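Local coordinates for poly-beta-1,6-N-acetyl-D-glucosamine export protein (Escherichia coli, PDB 4Y25) that exports the biofilm polysaccharide poly-beta-1,6-N-acetyl-D-glucosamine across the outer membrane, through the C-terminal beta-barrel domain to which this chain corresponds, at residues A49-Y53 / V65-L69; I79-Y85 / G97-W103; L116-R122 / T133-Q138; D267-R273 / L287-M293. All blocks are in the same frame, centred on the assembly; numbering follows the deposited sequence.

Contact 1. Residues A49-Y53 / V65-L69; sequences AGFGY and VRDWL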
loop_
_atom_site.group_PDB
_atom_site.type_symbol
_atom_site.label_atom_id
_atom_site.label_comp_id
_atom_site.label_asym_id
_atom_site.label_seq_id
_atom_site.Cartn_x
_atom_site.Cartn_y
_atom_site.Cartn_z
ATOM N N ALA A 49 13.854 5.789 12.380
ATOM C CA ALA A 49 14.861 5.345 11.430
ATOM C C ALA A 49 14.448 3.974 10.915
ATOM O O ALA A 49 13.723 3.247 11.595
ATOM C CB ALA A 49 16.235 5.298 12.072
ATOM N N GLY A 50 14.893 3.620 9.716
ATOM C CA GLY A 50 14.466 2.368 9.125
ATOM C C GLY A 50 15.353 1.822 8.028
ATOM O O GLY A 50 16.403 2.383 7.715
ATOM N N PHE A 51 14.910 0.715 7.441
ATOM C CA PHE A 51 15.674 0.006 6.427
ATOM C C PHE A 51 14.735 -0.626 5.404
ATOM O O PHE A 51 13.641 -1.071 5.750
ATOM C CB PHE A 51 16.560 -1.056 7.086
ATOM C CG PHE A 51 17.260 -1.959 6.111
ATOM C CD1 PHE A 51 18.351 -1.505 5.388
ATOM C CD2 PHE A 51 16.835 -3.267 5.929
ATOM C CE1 PHE A 51 18.999 -2.337 4.492
ATOM C CE2 PHE A 51 17.480 -4.104 5.036
ATOM C CZ PHE A 51 18.564 -3.639 4.316
ATOM N N GLY A 52 15.161 -0.654 4.144
ATOM C CA GLY A 52 14.366 -1.236 3.075
ATOM C C GLY A 52 15.202 -2.153 2.203
ATOM O O GLY A 52 16.351 -1.838 1.895
ATOM N N TYR A 53 14.623 -3.284 1.803
ATOM C CA TYR A 53 15.348 -4.318 1.066
ATOM C C TYR A 53 14.522 -4.853 -0.104
ATOM O O TYR A 53 13.334 -5.140 0.050
ATOM C CB TYR A 53 15.730 -5.460 2.015
ATOM C CG TYR A 53 16.467 -6.619 1.375
ATOM C CD1 TYR A 53 15.774 -7.698 0.833
ATOM C CD2 TYR A 53 17.855 -6.646 1.334
ATOM C CE1 TYR A 53 16.443 -8.759 0.255
ATOM C CE2 TYR A 53 18.532 -7.711 0.768
ATOM C CZ TYR A 53 17.820 -8.761 0.224
ATOM O OH TYR A 53 18.487 -9.818 -0.349
ATOM N N VAL A 65 18.615 -3.895 -4.212
ATOM C CA VAL A 65 18.349 -2.513 -3.830
ATOM C C VAL A 65 18.064 -2.374 -2.335
ATOM O O VAL A 65 17.158 -3.023 -1.809
ATOM C CB VAL A 65 17.153 -1.945 -4.607
ATOM C CG1 VAL A 65 17.097 -0.430 -4.457
ATOM C CG2 VAL A 65 17.240 -2.341 -6.074
ATOM N N ARG A 66 18.830 -1.523 -1.654
ATOM C CA ARG A 66 18.626 -1.286 -0.225
ATOM C C ARG A 66 18.335 0.184 0.081
ATOM O O ARG A 66 18.792 1.082 -0.629
ATOM C CB ARG A 66 19.842 -1.751 0.583
ATOM C CG ARG A 66 20.578 -2.937 -0.012
ATOM C CD ARG A 66 21.442 -3.640 1.022
ATOM N NE ARG A 66 21.993 -4.888 0.498
ATOM C CZ ARG A 66 21.967 -6.051 1.143
ATOM N NH1 ARG A 66 21.414 -6.137 2.346
ATOM N NH2 ARG A 66 22.495 -7.131 0.582
ATOM N N ASP A 67 17.564 0.421 1.141
ATOM C CA ASP A 67 17.239 1.777 1.582
ATOM C C ASP A 67 17.628 2.005 3.033
ATOM O O ASP A 67 17.319 1.191 3.901
ATOM C CB ASP A 67 15.743 2.070 1.426
ATOM C CG ASP A 67 15.309 2.170 -0.015
ATOM O OD1 ASP A 67 15.812 1.386 -0.842
ATOM O OD2 ASP A 67 14.460 3.030 -0.323
ATOM N N TRP A 68 18.300 3.120 3.292
ATOM C CA TRP A 68 18.480 3.593 4.656
ATOM C C TRP A 68 17.735 4.909 4.802
ATOM O O TRP A 68 17.971 5.848 4.046
ATOM C CB TRP A 68 19.959 3.757 4.995
ATOM C CG TRP A 68 20.673 2.451 5.099
ATOM C CD1 TRP A 68 20.739 1.637 6.193
ATOM C CD2 TRP A 68 21.413 1.795 4.066
ATOM N NE1 TRP A 68 21.480 0.517 5.905
ATOM C CE2 TRP A 68 21.906 0.590 4.605
ATOM C CE3 TRP A 68 21.711 2.111 2.736
ATOM C CZ2 TRP A 68 22.679 -0.299 3.861
ATOM C CZ3 TRP A 68 22.477 1.227 2.002
ATOM C CH2 TRP A 68 22.953 0.037 2.565
ATOM N N LEU A 69 16.822 4.970 5.763
ATOM C CA LEU A 69 15.961 6.134 5.894
ATOM C C LEU A 69 15.855 6.646 7.324
ATOM O O LEU A 69 16.083 5.911 8.288
ATOM C CB LEU A 69 14.565 5.817 5.350
ATOM C CG LEU A 69 13.912 4.503 5.781
ATOM C CD1 LEU A 69 12.948 4.730 6.935
ATOM C CD2 LEU A 69 13.204 3.850 4.604
#
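Phe-51 and Trp-68 run side by side, pointing the same way off the outer surface of a beta hairpin formed by strands 45-55 and 64-76 of the transmembrane barrel. Phe-51 CD1 and CE1 lie over one face of the indole, with Phe-51 CD1 3.8 Å from Trp-68 NE1, but the planes meet obliquely at 54°. Next along, Tyr-53 and Arg-66 also travel together. The tyrosine presents its edge to one face of the guanidinium, Tyr-53 CE2 being 3.6 Å from Arg-66 NH1 and the planes 73° apart. Broad aromatic rings and a long aliphatic stem with a flat end suit this outer surface, where each can lie along its neighbour. On the inner surface glycines pair with larger residues, Gly-50 with Leu-69 and Gly-52 with Asp-67, and each pair is joined by two backbone hydrogen bonds. With CG between its backbone N and carbonyl carbon (chi1 47°), Leu-69 lies over the bare backbone of Gly-50 and rests CD1 3.6 Å from Gly-50 CA.

Contact 2. Residues I79-Y85 / G97-W103; sequences IWLEAEY and GARLSGW
Arg-99 lies across from Glu-82 and Glu-84 and joins both. Its chain leaves the backbone extended, then bends at chi3 (61°), which turns the guanidinium so that both carboxylates meet it at its edge. Glu-82 OE2 sits in the guanidinium plane and takes the bond from Arg-99 NH1 (2.6 Å) on its anti lone pair. On the other carboxylate, Glu-84 OE1 receives Arg-99 NE at 2.6 Å, a weak bond because it is strongly bent. The two glutamates reach the arginine by different routes: Glu-82 has CG between the backbone N and carbonyl carbon (chi1 71°), Glu-84 has it opposite the N, and both chains then extend. The shared guanidinium would probably ease the repulsion between the two carboxylates on the inward side of the hairpin of strands 79-89 and 94-105, part of the antiparallel beta barrel. Further along the same side, Trp-80 CB packs over the face of the Trp-103 five-membered ring, 3.8 Å from its centroid; the indoles are near parallel but slid apart. Trp-80 NE1 is bonded to Glu-73, and Trp-103 makes a cation-pi contact with Arg-111. Outward, where apolar residues suit a membrane-spanning surface, Leu-81 CD1 meets Leu-100 CD1 at 3.9 Å, and Tyr-85 turns one ring face to Gly-97 O.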
loop_
_atom_site.group_PDB
_atom_site.type_symbol
_atom_site.label_atom_id
_atom_site.label_comp_id
_atom_site.label_asym_id
_atom_site.label_seq_id
_atom_site.Cartn_x
_atom_site.Cartn_y
_atom_site.Cartn_z
ATOM N N ILE A 79 -4.930 16.278 12.651
ATOM C CA ILE A 79 -3.799 16.536 11.752
ATOM C C ILE A 79 -2.556 15.691 12.063
ATOM O O ILE A 79 -2.040 15.703 13.175
ATOM C CB ILE A 79 -3.397 18.033 11.773
ATOM C CG1 ILE A 79 -2.090 18.248 11.006
ATOM C CG2 ILE A 79 -3.275 18.548 13.203
ATOM C CD1 ILE A 79 -1.642 19.694 10.962
ATOM N N TRP A 80 -2.069 14.968 11.059
ATOM C CA TRP A 80 -0.874 14.139 11.197
ATOM C C TRP A 80 0.124 14.464 10.087
ATOM O O TRP A 80 -0.270 14.632 8.933
ATOM C CB TRP A 80 -1.256 12.657 11.172
ATOM C CG TRP A 80 -0.136 11.715 10.841
ATOM C CD1 TRP A 80 0.696 11.086 11.722
ATOM C CD2 TRP A 80 0.256 11.270 9.535
ATOM N NE1 TRP A 80 1.588 10.287 11.045
ATOM C CE2 TRP A 80 1.338 10.383 9.701
ATOM C CE3 TRP A 80 -0.198 11.544 8.240
ATOM C CZ2 TRP A 80 1.970 9.763 8.622
ATOM C CZ3 TRP A 80 0.429 10.927 7.169
ATOM C CH2 TRP A 80 1.503 10.048 7.367
ATOM N N LEU A 81 1.407 14.549 10.427
ATOM C CA LEU A 81 2.414 14.992 9.460
ATOM C C LEU A 81 3.780 14.347 9.682
ATOM O O LEU A 81 4.253 14.256 10.815
ATOM C CB LEU A 81 2.548 16.518 9.518
ATOM C CG LEU A 81 3.697 17.188 8.758
ATOM C CD1 LEU A 81 3.508 17.085 7.255
ATOM C CD2 LEU A 81 3.839 18.641 9.182
ATOM N N GLU A 82 4.414 13.899 8.600
ATOM C CA GLU A 82 5.783 13.404 8.696
ATOM C C GLU A 82 6.625 13.746 7.471
ATOM O O GLU A 82 6.122 13.841 6.349
ATOM C CB GLU A 82 5.813 11.889 8.918
ATOM C CG GLU A 82 5.397 11.041 7.729
ATOM C CD GLU A 82 5.567 9.555 8.003
ATOM O OE1 GLU A 82 5.740 9.182 9.183
ATOM O OE2 GLU A 82 5.527 8.756 7.044
ATOM N N ALA A 83 7.915 13.942 7.715
ATOM C CA ALA A 83 8.901 14.106 6.659
ATOM C C ALA A 83 9.919 12.985 6.790
ATOM O O ALA A 83 10.107 12.438 7.876
ATOM C CB ALA A 83 9.572 15.466 6.748
ATOM N N GLU A 84 10.574 12.640 5.689
ATOM C CA GLU A 84 11.493 11.511 5.684
ATOM C C GLU A 84 12.508 11.622 4.558
ATOM O O GLU A 84 12.140 11.858 3.413
ATOM C CB GLU A 84 10.715 10.198 5.551
ATOM C CG GLU A 84 11.576 8.989 5.209
ATOM C CD GLU A 84 10.761 7.816 4.699
ATOM O OE1 GLU A 84 9.694 8.053 4.092
ATOM O OE2 GLU A 84 11.186 6.659 4.902
ATOM N N TYR A 85 13.784 11.453 4.886
ATOM C CA TYR A 85 14.825 11.391 3.866
ATOM C C TYR A 85 15.464 10.005 3.883
ATOM O O TYR A 85 15.658 9.411 4.943
ATOM C CB TYR A 85 15.878 12.484 4.087
ATOM C CG TYR A 85 16.728 12.793 2.868
ATOM C CD1 TYR A 85 16.648 14.033 2.249
ATOM C CD2 TYR A 85 17.628 11.865 2.354
ATOM C CE1 TYR A 85 17.414 14.330 1.142
ATOM C CE2 TYR A 85 18.399 12.154 1.243
ATOM C CZ TYR A 85 18.287 13.392 0.646
ATOM O OH TYR A 85 19.047 13.709 -0.452
ATOM N N GLY A 97 16.822 10.417 -1.718
ATOM C CA GLY A 97 15.385 10.237 -1.649
ATOM C C GLY A 97 14.730 10.889 -0.442
ATOM O O GLY A 97 15.285 10.884 0.653
ATOM N N ALA A 98 13.537 11.444 -0.641
ATOM C CA ALA A 98 12.816 12.114 0.436
ATOM C C ALA A 98 11.299 11.962 0.306
ATOM O O ALA A 98 10.765 11.850 -0.797
ATOM C CB ALA A 98 13.188 13.589 0.479
ATOM N N ARG A 99 10.607 11.969 1.439
ATOM C CA ARG A 99 9.152 11.883 1.428
ATOM C C ARG A 99 8.507 12.892 2.374
ATOM O O ARG A 99 8.952 13.077 3.507
ATOM C CB ARG A 99 8.698 10.468 1.787
ATOM C CG ARG A 99 7.189 10.295 1.810
ATOM C CD ARG A 99 6.800 8.836 1.977
ATOM N NE ARG A 99 7.304 8.282 3.228
ATOM C CZ ARG A 99 6.719 8.452 4.408
ATOM N NH1 ARG A 99 5.606 9.168 4.503
ATOM N NH2 ARG A 99 7.247 7.911 5.497
ATOM N N LEU A 100 7.461 13.553 1.891
ATOM C CA LEU A 100 6.668 14.454 2.716
ATOM C C LEU A 100 5.197 14.089 2.584
ATOM O O LEU A 100 4.670 14.003 1.476
ATOM C CB LEU A 100 6.894 15.911 2.316
ATOM C CG LEU A 100 6.044 16.928 3.079
ATOM C CD1 LEU A 100 6.373 16.903 4.566
ATOM C CD2 LEU A 100 6.227 18.329 2.507
ATOM N N SER A 101 4.536 13.867 3.713
ATOM C CA SER A 101 3.146 13.432 3.688
ATOM C C SER A 101 2.384 13.866 4.929
ATOM O O SER A 101 2.977 14.166 5.969
ATOM C CB SER A 101 3.070 11.911 3.545
ATOM O OG SER A 101 3.799 11.267 4.574
ATOM N N GLY A 102 1.061 13.893 4.809
ATOM C CA GLY A 102 0.208 14.243 5.925
ATOM C C GLY A 102 -1.268 14.168 5.598
ATOM O O GLY A 102 -1.658 14.138 4.430
ATOM N N TRP A 103 -2.093 14.115 6.638
ATOM C CA TRP A 103 -3.528 14.294 6.475
ATOM C C TRP A 103 -4.046 15.200 7.570
ATOM O O TRP A 103 -3.474 15.276 8.657
ATOM C CB TRP A 103 -4.287 12.956 6.491
ATOM C CG TRP A 103 -4.114 12.133 7.743
ATOM C CD1 TRP A 103 -3.310 11.044 7.894
ATOM C CD2 TRP A 103 -4.770 12.322 9.009
ATOM N NE1 TRP A 103 -3.411 10.549 9.172
ATOM C CE2 TRP A 103 -4.301 11.314 9.876
ATOM C CE3 TRP A 103 -5.705 13.246 9.492
ATOM C CZ2 TRP A 103 -4.733 11.206 11.197
ATOM C CZ3 TRP A 103 -6.129 13.137 10.807
ATOM C CH2 TRP A 103 -5.643 12.124 11.643
#

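Contact 3. Residues L116-R122 / T133-Q138; sequences LERLSHR and TGNSAQ
The carboxylate of Glu-117 and the amide of Gln-138 lie with their planes only 20° apart, Glu-117 OE2 standing 3.6 Å from Gln-138 NE2, too far for a firm bond. The guanidinium of Arg-122 also approaches this amide obliquely, the planes 39° apart and Arg-122 NE 3.7 Å from Gln-138 NE2, a packing contact between two nitrogens. Arg-122 reaches this place through a bend at chi2 (-129°), and its NH1 has a long, weak ion pair with Glu-168. Nearer the backbone, two serine hydroxyls meet: Ser-120 OG, opposite its own backbone N, lies 2.8 Å from Ser-136 OG in a hydrogen bond in which either may be the donor. Serine suits both positions, since each is buried and a short polar side chain fits close to the backbone. The backbone supports this pairing through Ser-136 N to Glu-117 O (3.1 Å) and Ser-120 N to Gly-134 O (2.8 Å), the latter just past a cis peptide bond before Leu-119. Leu-119 CD2 touches Thr-133 CG2 (3.6 Å). Ser-120 OG also accepts from Arg-122 N, an ST turn, at the point where antiparallel barrel strand 110-118 gives way to the loop leading to strand 134-144.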
loop_
_atom_site.group_PDB
_atom_site.type_symbol
_atom_site.label_atom_id
_atom_site.label_comp_id
_atom_site.label_asym_id
_atom_site.label_seq_id
_atom_site.Cartn_x
_atom_site.Cartn_y
_atom_site.Cartn_z
ATOM N N LEU A 116 4.155 13.868 -0.980
ATOM C CA LEU A 116 5.243 14.103 -1.929
ATOM C C LEU A 116 6.361 13.092 -1.753
ATOM O O LEU A 116 6.753 12.790 -0.626
ATOM C CB LEU A 116 5.825 15.498 -1.755
ATOM C CG LEU A 116 4.983 16.686 -2.172
ATOM C CD1 LEU A 116 5.783 17.927 -1.874
ATOM C CD2 LEU A 116 4.662 16.565 -3.645
ATOM N N GLU A 117 6.889 12.575 -2.859
ATOM C CA GLU A 117 7.970 11.600 -2.770
ATOM C C GLU A 117 9.065 11.772 -3.824
ATOM O O GLU A 117 8.801 12.081 -4.987
ATOM C CB GLU A 117 7.412 10.166 -2.854
ATOM C CG GLU A 117 5.953 10.005 -2.431
ATOM C CD GLU A 117 5.612 8.594 -1.982
ATOM O OE1 GLU A 117 6.417 7.672 -2.231
ATOM O OE2 GLU A 117 4.538 8.410 -1.371
ATOM N N ARG A 118 10.300 11.588 -3.371
ATOM C CA ARG A 118 11.441 11.300 -4.230
ATOM C C ARG A 118 12.293 10.280 -3.471
ATOM O O ARG A 118 12.474 10.418 -2.270
ATOM C CB ARG A 118 12.236 12.573 -4.569
ATOM C CG ARG A 118 13.189 13.047 -3.473
ATOM C CD ARG A 118 14.255 14.016 -3.973
ATOM N NE ARG A 118 14.692 14.922 -2.911
ATOM C CZ ARG A 118 15.760 15.708 -2.985
ATOM N NH1 ARG A 118 16.516 15.706 -4.074
ATOM N NH2 ARG A 118 16.077 16.497 -1.966
ATOM N N LEU A 119 12.708 9.192 -4.112
ATOM C CA LEU A 119 12.121 8.723 -5.354
ATOM C C LEU A 119 10.794 8.054 -5.014
ATOM O O LEU A 119 10.584 7.631 -3.877
ATOM C CB LEU A 119 13.050 7.739 -6.071
ATOM C CG LEU A 119 14.544 8.054 -6.182
ATOM C CD1 LEU A 119 15.306 7.575 -4.952
ATOM C CD2 LEU A 119 15.116 7.417 -7.434
ATOM N N SER A 120 9.903 7.953 -5.991
ATOM C CA SER A 120 8.573 7.419 -5.735
ATOM C C SER A 120 8.523 5.904 -5.876
ATOM O O SER A 120 9.208 5.326 -6.719
ATOM C CB SER A 120 7.555 8.057 -6.679
ATOM O OG SER A 120 6.248 7.588 -6.404
ATOM N N HIS A 121 7.706 5.267 -5.041
ATOM C CA HIS A 121 7.472 3.832 -5.137
ATOM C C HIS A 121 6.411 3.554 -6.192
ATOM O O HIS A 121 6.198 2.408 -6.590
ATOM C CB HIS A 121 7.040 3.257 -3.788
ATOM C CG HIS A 121 7.966 3.594 -2.662
ATOM N ND1 HIS A 121 9.261 3.124 -2.595
ATOM C CD2 HIS A 121 7.782 4.349 -1.554
ATOM C CE1 HIS A 121 9.835 3.579 -1.498
ATOM N NE2 HIS A 121 8.960 4.325 -0.846
ATOM N N ARG A 122 5.749 4.615 -6.643
ATOM C CA ARG A 122 4.740 4.510 -7.690
ATOM C C ARG A 122 5.401 4.204 -9.032
ATOM O O ARG A 122 4.730 3.872 -10.009
ATOM C CB ARG A 122 3.909 5.793 -7.769
ATOM C CG ARG A 122 2.802 5.861 -6.725
ATOM C CD ARG A 122 1.464 6.182 -7.363
ATOM N NE ARG A 122 0.332 5.797 -6.524
ATOM C CZ ARG A 122 -0.192 4.574 -6.493
ATOM N NH1 ARG A 122 0.318 3.612 -7.252
ATOM N NH2 ARG A 122 -1.225 4.311 -5.703
ATOM N N THR A 133 14.351 7.003 -12.821
ATOM C CA THR A 133 14.075 7.749 -11.602
ATOM C C THR A 133 12.677 8.363 -11.678
ATOM O O THR A 133 12.217 8.727 -12.759
ATOM C CB THR A 133 15.139 8.853 -11.389
ATOM O OG1 THR A 133 16.433 8.250 -11.254
ATOM C CG2 THR A 133 14.844 9.691 -10.155
ATOM N N GLY A 134 11.997 8.464 -10.539
ATOM C CA GLY A 134 10.669 9.048 -10.508
ATOM C C GLY A 134 10.352 9.869 -9.272
ATOM O O GLY A 134 10.705 9.497 -8.155
ATOM N N ASN A 135 9.684 11.000 -9.482
ATOM C CA ASN A 135 9.164 11.819 -8.390
ATOM C C ASN A 135 7.659 12.002 -8.560
ATOM O O ASN A 135 7.168 12.098 -9.685
ATOM C CB ASN A 135 9.869 13.177 -8.341
ATOM C CG ASN A 135 11.376 13.050 -8.235
ATOM O OD1 ASN A 135 11.895 12.065 -7.707
ATOM N ND2 ASN A 135 12.090 14.054 -8.733
ATOM N N SER A 136 6.921 12.049 -7.454
ATOM C CA SER A 136 5.466 12.026 -7.546
ATOM C C SER A 136 4.755 12.949 -6.563
ATOM O O SER A 136 5.373 13.542 -5.677
ATOM C CB SER A 136 4.955 10.598 -7.335
ATOM O OG SER A 136 5.198 10.164 -6.006
ATOM N N ALA A 137 3.440 13.051 -6.734
ATOM C CA ALA A 137 2.583 13.804 -5.831
ATOM C C ALA A 137 1.235 13.102 -5.680
ATOM O O ALA A 137 0.511 12.917 -6.658
ATOM C CB ALA A 137 2.393 15.223 -6.336
ATOM N N GLN A 138 0.907 12.700 -4.457
ATOM C CA GLN A 138 -0.367 12.041 -4.191
ATOM C C GLN A 138 -1.322 12.963 -3.445
ATOM O O GLN A 138 -0.896 13.823 -2.674
ATOM C CB GLN A 138 -0.168 10.757 -3.379
ATOM C CG GLN A 138 0.774 9.735 -3.995
ATOM C CD GLN A 138 0.788 8.430 -3.221
ATOM O OE1 GLN A 138 -0.042 8.210 -2.338
ATOM N NE2 GLN A 138 1.735 7.557 -3.546
#

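Contact 4. Residues D267-R273 / L287-M293; sequences DAGATLR and LYVEFDM
Leu-272 and Val-289 meet at the apolar centre, Leu-272 CD1 lying 3.8 Å from Val-289 CG2 and 3.9 Å from Leu-287 CD1. The same outward surface continues with small residues facing larger ones: Ala-270 CB beside Phe-291 CB, and Ala-268 CB 3.7 Å from Met-293 CG. Alanine suits these places because its methyl meets only the base of its partner, while the Phe-291 ring and the end of Met-293 lead away. On the inner surface Arg-273 CB lies over Tyr-288, 3.9 Å from the ring centroid and 19° off the normal, a CH-pi contact. Tyr-288 CG, between the backbone N and carbonyl carbon (chi1 58°), brings the ring against that stem. The guanidinium then offers its edge to Glu-290, Arg-273 NE 3.7 Å from Glu-290 OE1, a long salt bridge. At the far end Asp-267 and Asp-292 come close; Arg-259 makes a salt bridge to each, which would offset their repulsion. Six backbone hydrogen bonds hold this last hairpin of the barrel, whose strand 283-297 bonds onward to strand 8-20, closing the cylinder.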
loop_
_atom_site.group_PDB
_atom_site.type_symbol
_atom_site.label_atom_id
_atom_site.label_comp_id
_atom_site.label_asym_id
_atom_site.label_seq_id
_atom_site.Cartn_x
_atom_site.Cartn_y
_atom_site.Cartn_z
ATOM N N ASP A 267 1.096 -6.746 17.438
ATOM C CA ASP A 267 0.166 -6.882 16.323
ATOM C C ASP A 267 0.862 -7.531 15.134
ATOM O O ASP A 267 1.905 -7.061 14.677
ATOM C CB ASP A 267 -0.423 -5.535 15.909
ATOM C CG ASP A 267 -1.419 -5.667 14.769
ATOM O OD1 ASP A 267 -0.995 -5.621 13.592
ATOM O OD2 ASP A 267 -2.625 -5.833 15.051
ATOM N N ALA A 268 0.274 -8.614 14.638
ATOM C CA ALA A 268 0.851 -9.356 13.528
ATOM C C ALA A 268 -0.232 -9.859 12.584
ATOM O O ALA A 268 -1.352 -10.156 13.004
ATOM C CB ALA A 268 1.685 -10.519 14.045
ATOM N N GLY A 269 0.111 -9.955 11.306
ATOM C CA GLY A 269 -0.818 -10.435 10.305
ATOM C C GLY A 269 -0.088 -10.933 9.079
ATOM O O GLY A 269 0.960 -10.402 8.713
ATOM N N ALA A 270 -0.637 -11.965 8.448
ATOM C CA ALA A 270 -0.063 -12.505 7.222
ATOM C C ALA A 270 -1.179 -12.859 6.262
ATOM O O ALA A 270 -2.158 -13.488 6.652
ATOM C CB ALA A 270 0.798 -13.722 7.518
ATOM N N THR A 271 -1.029 -12.452 5.006
ATOM C CA THR A 271 -2.064 -12.680 4.005
ATOM C C THR A 271 -1.512 -13.374 2.764
ATOM O O THR A 271 -0.464 -12.996 2.241
ATOM C CB THR A 271 -2.735 -11.355 3.576
ATOM O OG1 THR A 271 -3.159 -10.630 4.737
ATOM C CG2 THR A 271 -3.936 -11.623 2.681
ATOM N N LEU A 272 -2.223 -14.398 2.303
ATOM C CA LEU A 272 -1.904 -15.042 1.037
ATOM C C LEU A 272 -2.810 -14.492 -0.058
ATOM O O LEU A 272 -4.033 -14.573 0.047
ATOM C CB LEU A 272 -2.058 -16.558 1.148
ATOM C CG LEU A 272 -1.955 -17.331 -0.166
ATOM C CD1 LEU A 272 -0.592 -17.119 -0.802
ATOM C CD2 LEU A 272 -2.220 -18.808 0.066
ATOM N N ARG A 273 -2.219 -13.929 -1.107
ATOM C CA ARG A 273 -3.012 -13.274 -2.143
ATOM C C ARG A 273 -2.856 -13.908 -3.515
ATOM O O ARG A 273 -1.784 -14.388 -3.884
ATOM C CB ARG A 273 -2.656 -11.791 -2.231
ATOM C CG ARG A 273 -3.003 -11.026 -0.976
ATOM C CD ARG A 273 -3.410 -9.597 -1.272
ATOM N NE ARG A 273 -3.925 -8.958 -0.065
ATOM C CZ ARG A 273 -5.167 -9.113 0.384
ATOM N NH1 ARG A 273 -6.024 -9.879 -0.281
ATOM N NH2 ARG A 273 -5.553 -8.503 1.495
ATOM N N LEU A 287 0.617 -14.730 -7.469
ATOM C CA LEU A 287 0.419 -15.368 -6.178
ATOM C C LEU A 287 1.542 -14.940 -5.250
ATOM O O LEU A 287 2.717 -15.151 -5.550
ATOM C CB LEU A 287 0.385 -16.890 -6.322
ATOM C CG LEU A 287 0.088 -17.689 -5.052
ATOM C CD1 LEU A 287 -1.372 -17.532 -4.649
ATOM C CD2 LEU A 287 0.445 -19.153 -5.243
ATOM N N TYR A 288 1.191 -14.328 -4.125
ATOM C CA TYR A 288 2.211 -13.822 -3.216
ATOM C C TYR A 288 1.740 -13.765 -1.769
ATOM O O TYR A 288 0.548 -13.887 -1.479
ATOM C CB TYR A 288 2.680 -12.434 -3.667
ATOM C CG TYR A 288 1.586 -11.392 -3.764
ATOM C CD1 TYR A 288 0.780 -11.304 -4.893
ATOM C CD2 TYR A 288 1.374 -10.482 -2.735
ATOM C CE1 TYR A 288 -0.216 -10.349 -4.988
ATOM C CE2 TYR A 288 0.382 -9.521 -2.821
ATOM C CZ TYR A 288 -0.410 -9.459 -3.950
ATOM O OH TYR A 288 -1.400 -8.506 -4.040
ATOM N N VAL A 289 2.696 -13.582 -0.866
ATOM C CA VAL A 289 2.410 -13.497 0.557
ATOM C C VAL A 289 2.851 -12.146 1.104
ATOM O O VAL A 289 3.939 -11.664 0.789
ATOM C CB VAL A 289 3.108 -14.629 1.340
ATOM C CG1 VAL A 289 2.872 -14.476 2.833
ATOM C CG2 VAL A 289 2.608 -15.977 0.866
ATOM N N GLU A 290 1.984 -11.531 1.902
ATOM C CA GLU A 290 2.298 -10.293 2.600
ATOM C C GLU A 290 2.253 -10.533 4.099
ATOM O O GLU A 290 1.513 -11.393 4.573
ATOM C CB GLU A 290 1.313 -9.185 2.225
ATOM C CG GLU A 290 1.679 -8.399 0.981
ATOM C CD GLU A 290 0.525 -7.544 0.478
ATOM O OE1 GLU A 290 -0.594 -7.671 1.022
ATOM O OE2 GLU A 290 0.739 -6.748 -0.460
ATOM N N PHE A 291 3.043 -9.775 4.846
ATOM C CA PHE A 291 2.950 -9.819 6.294
ATOM C C PHE A 291 3.377 -8.485 6.889
ATOM O O PHE A 291 4.028 -7.675 6.226
ATOM C CB PHE A 291 3.797 -10.964 6.867
ATOM C CG PHE A 291 5.263 -10.652 6.963
ATOM C CD1 PHE A 291 6.105 -10.884 5.890
ATOM C CD2 PHE A 291 5.803 -10.135 8.135
ATOM C CE1 PHE A 291 7.460 -10.602 5.981
ATOM C CE2 PHE A 291 7.151 -9.844 8.228
ATOM C CZ PHE A 291 7.983 -10.079 7.150
ATOM N N ASP A 292 3.000 -8.266 8.143
ATOM C CA ASP A 292 3.391 -7.067 8.870
ATOM C C ASP A 292 3.347 -7.341 10.363
ATOM O O ASP A 292 2.489 -8.082 10.845
ATOM C CB ASP A 292 2.479 -5.890 8.522
ATOM C CG ASP A 292 1.066 -6.075 9.040
ATOM O OD1 ASP A 292 0.811 -5.740 10.217
ATOM O OD2 ASP A 292 0.206 -6.553 8.271
ATOM N N MET A 293 4.280 -6.746 11.093
ATOM C CA MET A 293 4.309 -6.884 12.540
ATOM C C MET A 293 4.629 -5.551 13.187
ATOM O O MET A 293 5.501 -4.817 12.722
ATOM C CB MET A 293 5.332 -7.935 12.973
ATOM C CG MET A 293 4.937 -9.368 12.667
ATOM S SD MET A 293 6.185 -10.548 13.215
ATOM C CE MET A 293 7.549 -10.125 12.135
#

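All four contacts lie in one closed antiparallel barrel. Contacts 1 and 2 are successive hairpins, and their centres are about 16 Å apart; they touch where Leu-69 CD1 packs 3.3 Å from Glu-84 OE2. Contacts 2 and 3 are closer, with centres about 12 Å apart, since strands 94-105 and 110-118 are neighbours and a probable backbone hydrogen bond joins Leu-100 to Leu-116. Contact 4 lies across the barrel from contacts 2 and 3, its centre about 25 Å from theirs. Asp-67, Glu-82, Glu-84, Arg-99, Glu-117, Arg-273, Glu-290 and Asp-292 all lie on the inward face, consistent with a polar lumen suited to a hydrophilic polysaccharide.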